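Local coordinates for HpcE (Thermus thermophilus, PDB 1WZO), which probably catalyses isomerisation of 2-hydroxyhepta-2,4-diene-1,7-dioate in aromatic-acid breakdown, as a member of the fumarylacetoacetate hydrolase family, at residues V85-P88 with K89-F93; P142-A145 with K146-T150. One frame throughout, in Å; residues are numbered along the deposited sequence.

Contact 1. Residues V85-P88 with K89-F93; sequences VLYP and KGARF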
loop_
_atom_site.group_PDB
_atom_site.type_symbol
_atom_site.label_atom_id
_atom_site.label_comp_id
_atom_site.label_asym_id
_atom_site.label_seq_id
_atom_site.Cartn_x
_atom_site.Cartn_y
_atom_site.Cartn_z
ATOM N N VAL B 85 0.241 20.560 15.993
ATOM C CA VAL B 85 0.439 21.337 14.773
ATOM C C VAL B 85 1.692 22.180 14.957
ATOM O O VAL B 85 1.873 22.818 15.999
ATOM C CB VAL B 85 -0.760 22.272 14.498
ATOM C CG1 VAL B 85 -0.420 23.252 13.366
ATOM C CG2 VAL B 85 -1.985 21.441 14.123
ATOM N N LEU B 86 2.562 22.182 13.952
ATOM C CA LEU B 86 3.795 22.952 14.026
ATOM C C LEU B 86 3.613 24.321 13.385
ATOM O O LEU B 86 3.240 24.438 12.214
ATOM C CB LEU B 86 4.935 22.183 13.341
ATOM C CG LEU B 86 5.206 20.805 13.956
ATOM C CD1 LEU B 86 6.207 20.044 13.110
ATOM C CD2 LEU B 86 5.716 20.967 15.375
ATOM N N TYR B 87 3.877 25.360 14.169
ATOM C CA TYR B 87 3.749 26.735 13.701
ATOM C C TYR B 87 5.017 27.131 12.934
ATOM O O TYR B 87 6.122 26.999 13.447
ATOM C CB TYR B 87 3.525 27.652 14.909
ATOM C CG TYR B 87 3.165 29.081 14.570
ATOM C CD1 TYR B 87 4.143 29.994 14.176
ATOM C CD2 TYR B 87 1.847 29.525 14.665
ATOM C CE1 TYR B 87 3.815 31.318 13.890
ATOM C CE2 TYR B 87 1.506 30.847 14.382
ATOM C CZ TYR B 87 2.497 31.737 13.997
ATOM O OH TYR B 87 2.174 33.050 13.738
ATOM N N PRO B 88 4.870 27.615 11.688
ATOM C CA PRO B 88 6.025 28.017 10.876
ATOM C C PRO B 88 6.854 29.100 11.548
ATOM O O PRO B 88 6.334 30.160 11.898
ATOM C CB PRO B 88 5.385 28.514 9.583
ATOM C CG PRO B 88 4.129 27.704 9.495
ATOM C CD PRO B 88 3.624 27.758 10.918
ATOM N N LYS B 89 8.142 28.829 11.717
ATOM C CA LYS B 89 9.054 29.777 12.350
ATOM C C LYS B 89 8.991 31.146 11.688
ATOM O O LYS B 89 9.185 31.265 10.479
ATOM C CB LYS B 89 10.489 29.250 12.274
ATOM C CG LYS B 89 11.512 30.110 13.005
ATOM C CD LYS B 89 11.272 30.086 14.509
ATOM C CE LYS B 89 11.264 28.655 15.036
ATOM N NZ LYS B 89 12.474 27.911 14.591
ATOM N N GLY B 90 8.713 32.176 12.480
ATOM C CA GLY B 90 8.652 33.528 11.951
ATOM C C GLY B 90 7.353 33.949 11.280
ATOM O O GLY B 90 7.192 35.118 10.929
ATOM N N ALA B 91 6.430 33.011 11.087
ATOM C CA ALA B 91 5.155 33.339 10.454
ATOM C C ALA B 91 4.354 34.263 11.365
ATOM O O ALA B 91 4.352 34.097 12.585
ATOM C CB ALA B 91 4.363 32.068 10.176
ATOM N N ARG B 92 3.673 35.232 10.768
ATOM C CA ARG B 92 2.875 36.179 11.530
ATOM C C ARG B 92 1.377 35.943 11.446
ATOM O O ARG B 92 0.653 36.245 12.391
ATOM C CB ARG B 92 3.161 37.615 11.071
ATOM C CG ARG B 92 4.383 38.258 11.706
ATOM C CD ARG B 92 4.344 39.769 11.498
ATOM N NE ARG B 92 4.576 40.129 10.103
ATOM C CZ ARG B 92 4.108 41.228 9.523
ATOM N NH1 ARG B 92 3.366 42.089 10.210
ATOM N NH2 ARG B 92 4.392 41.471 8.252
ATOM N N PHE B 93 0.912 35.403 10.320
ATOM C CA PHE B 93 -0.517 35.182 10.121
ATOM C C PHE B 93 -0.919 33.747 9.771
ATOM O O PHE B 93 -1.099 33.424 8.597
ATOM C CB PHE B 93 -1.037 36.115 9.021
ATOM C CG PHE B 93 -0.549 37.534 9.140
ATOM C CD1 PHE B 93 0.551 37.969 8.411
ATOM C CD2 PHE B 93 -1.188 38.435 9.986
ATOM C CE1 PHE B 93 1.012 39.284 8.519
ATOM C CE2 PHE B 93 -0.736 39.753 10.103
ATOM C CZ PHE B 93 0.365 40.176 9.366
HETATM O O HOH W 1 -0.684 33.881 13.514
#

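Contact 2. Residues P142-A145 with K146-T150; sequences PIRA and KGRDT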
loop_
_atom_site.group_PDB
_atom_site.type_symbol
_atom_site.label_atom_id
_atom_site.label_comp_id
_atom_site.label_asym_id
_atom_site.label_seq_id
_atom_site.Cartn_x
_atom_site.Cartn_y
_atom_site.Cartn_z
ATOM N N PRO B 142 -0.994 29.006 -2.394
ATOM C CA PRO B 142 0.224 28.237 -2.675
ATOM C C PRO B 142 0.399 26.989 -1.808
ATOM O O PRO B 142 -0.088 26.918 -0.676
ATOM C CB PRO B 142 1.340 29.261 -2.442
ATOM C CG PRO B 142 0.682 30.560 -2.802
ATOM C CD PRO B 142 -0.671 30.420 -2.140
ATOM N N ILE B 143 1.095 26.006 -2.361
ATOM C CA ILE B 143 1.369 24.770 -1.651
ATOM C C ILE B 143 2.210 25.079 -0.409
ATOM O O ILE B 143 2.016 24.482 0.647
ATOM C CB ILE B 143 2.087 23.779 -2.595
ATOM C CG1 ILE B 143 1.079 23.277 -3.637
ATOM C CG2 ILE B 143 2.701 22.631 -1.804
ATOM C CD1 ILE B 143 1.692 22.538 -4.814
ATOM N N ARG B 144 3.122 26.038 -0.523
ATOM C CA ARG B 144 3.963 26.405 0.614
ATOM C C ARG B 144 3.135 26.951 1.784
ATOM O O ARG B 144 3.523 26.833 2.946
ATOM C CB ARG B 144 4.993 27.458 0.192
ATOM C CG ARG B 144 6.041 27.735 1.264
ATOM C CD ARG B 144 7.314 28.324 0.673
ATOM N NE ARG B 144 7.205 29.750 0.394
ATOM C CZ ARG B 144 7.398 30.701 1.301
ATOM N NH1 ARG B 144 7.717 30.374 2.549
ATOM N NH2 ARG B 144 7.275 31.978 0.963
ATOM N N ALA B 145 1.993 27.548 1.468
ATOM C CA ALA B 145 1.120 28.129 2.491
ATOM C C ALA B 145 0.119 27.145 3.093
ATOM O O ALA B 145 -0.295 27.300 4.243
ATOM C CB ALA B 145 0.357 29.316 1.893
ATOM N N LYS B 146 -0.257 26.134 2.321
ATOM C CA LYS B 146 -1.267 25.168 2.752
ATOM C C LYS B 146 -0.782 23.736 2.938
ATOM O O LYS B 146 -1.326 23.004 3.768
ATOM C CB LYS B 146 -2.405 25.125 1.728
ATOM C CG LYS B 146 -3.023 26.466 1.390
ATOM C CD LYS B 146 -4.047 26.885 2.428
ATOM C CE LYS B 146 -5.287 26.005 2.367
ATOM N NZ LYS B 146 -6.260 26.371 3.438
ATOM N N GLY B 147 0.225 23.341 2.159
ATOM C CA GLY B 147 0.712 21.970 2.206
ATOM C C GLY B 147 1.860 21.620 3.126
ATOM O O GLY B 147 2.585 20.653 2.872
ATOM N N ARG B 148 2.018 22.381 4.203
ATOM C CA ARG B 148 3.088 22.140 5.163
ATOM C C ARG B 148 2.794 20.938 6.064
ATOM O O ARG B 148 1.632 20.601 6.300
ATOM C CB ARG B 148 3.288 23.385 6.031
ATOM C CG ARG B 148 3.344 24.691 5.238
ATOM C CD ARG B 148 3.523 25.885 6.163
ATOM N NE ARG B 148 4.884 25.975 6.690
ATOM C CZ ARG B 148 5.925 26.435 6.001
ATOM N NH1 ARG B 148 5.769 26.851 4.754
ATOM N NH2 ARG B 148 7.126 26.483 6.566
ATOM N N ASP B 149 3.846 20.288 6.559
ATOM C CA ASP B 149 3.668 19.150 7.460
ATOM C C ASP B 149 2.794 19.573 8.657
ATOM O O ASP B 149 2.976 20.654 9.226
ATOM C CB ASP B 149 5.019 18.651 7.982
ATOM C CG ASP B 149 5.850 17.933 6.913
ATOM O OD1 ASP B 149 5.339 17.668 5.803
ATOM O OD2 ASP B 149 7.027 17.625 7.204
ATOM N N THR B 150 1.849 18.706 9.009
ATOM C CA THR B 150 0.900 18.888 10.116
ATOM C C THR B 150 -0.206 19.909 9.883
ATOM O O THR B 150 -0.988 20.175 10.798
ATOM C CB THR B 150 1.578 19.278 11.468
ATOM O OG1 THR B 150 1.945 20.666 11.454
ATOM C CG2 THR B 150 2.797 18.405 11.740
HETATM O O HOH W 2 8.304 28.008 4.197
#

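Contact 1. Residues V85-P88 with K89-F93
P88 to A91 form a type II beta turn closed by A91 N giving its hydrogen to P88 O at 3.0 Å, nearly straight, just where strand 85-87 ends. G90, at the third position, takes the positive phi (82°) that a type II turn needs and glycine adopts readily. The Y87 side chain spans the turn from strand 85-87 to A91. CG stands anti to the backbone N (chi1 -171°), which carries the ring along the turn and brings its phenol end to A91. There Y87 OH donates to A91 O over 2.7 Å. The carbonyl oxygen lies at the ring edge, in the plane of the ring, yet from its own side the hydroxyl sits 58° out of the carbonyl plane. Y87 CE1 packs against A91 CB at 3.8 Å. The methyl group also meets the proline ring, with P88 CB 3.7 Å from A91 CB, so one small side chain touches both the tyrosine ring and the proline ring. The phenol oxygen has a second bond. Water 1, also in the ring plane, donates to Y87 OH at 3.0 Å and to R92 O at 2.9 Å. Donating to one carbonyl and linked through water to the next, the hydroxyl ties the strand end to A91 and R92 at the turn's exit. D133 holds the chain here too, its two carboxylate oxygens taking the N-H groups of R92 and F93. Upstream, strand 85-87 runs parallel to strand 237-244, with Y87 against I242; downstream, the chain enters strand 94-104, whose V94 packs against both Y87 and P88.

Contact 2. Residues P142-A145 with K146-T150
R148 folds back from the loop onto the end of helix 143-146 and takes hold of R144 O. From CB, chi1 (-47°) sets CG anti to the carbonyl carbon, beside the backbone N, and CG is the first atom of the side chain to meet R144 O, at 3.1 Å; CD passes the same oxygen at 3.4 Å. A bend at chi3 (74°) brings the guanidinium round, with NE and CZ curving past the carbonyl at longer range. At the tip, R148 NH1 donates to R144 O over 2.9 Å in a fairly straight bond, the oxygen lying at the guanidinium edge and practically in its plane. NH1 also rests 3.6 Å from R144 CG, since the two arginines run side by side and point the same way. Their guanidinium planes are turned 76° apart, and water 2 sits between the edges, accepting from R144 NH1 at 2.9 Å and from R148 NH1 at 2.8 Å. Behind this, the backbone completes the single helical turn: K146 N bonds to P142 O at 3.1 Å, the proline being the N-cap residue, and G147 N bonds to I143 O before the chain leaves the helix. K146 sends its amine elsewhere, to a salt bridge with D128. R144 is likewise committed outward, in a salt bridge to E67 of the third subunit and a cation-pi contact with Y134. The chemistry is that of a side chain closing a helix C-terminus: the carbonyl at this end is probably a favourable partner for a cation, while the shared water and the acidic E67 would ease the closeness of two positive groups beside a subunit interface.

Contact 1 comes first along the chain and contact 2 follows, with strands 94-104 and 120-131 running between them, yet their centres lie only about 11 Å apart. They touch directly. L86 N lies 3.0 Å from T150 OG1, a probable hydrogen bond, and P88 CG packs 3.4 Å from R148 NE. Contact 1 leaves a strand that, within this chain, is an outermost one of the five-stranded sheet, paired with strand 237-244; contact 2 leads from a short helix into strand 152-159, part of the other strand system. Together they join the two at a subunit border, where R11 of the second subunit packs on both L86 and T150.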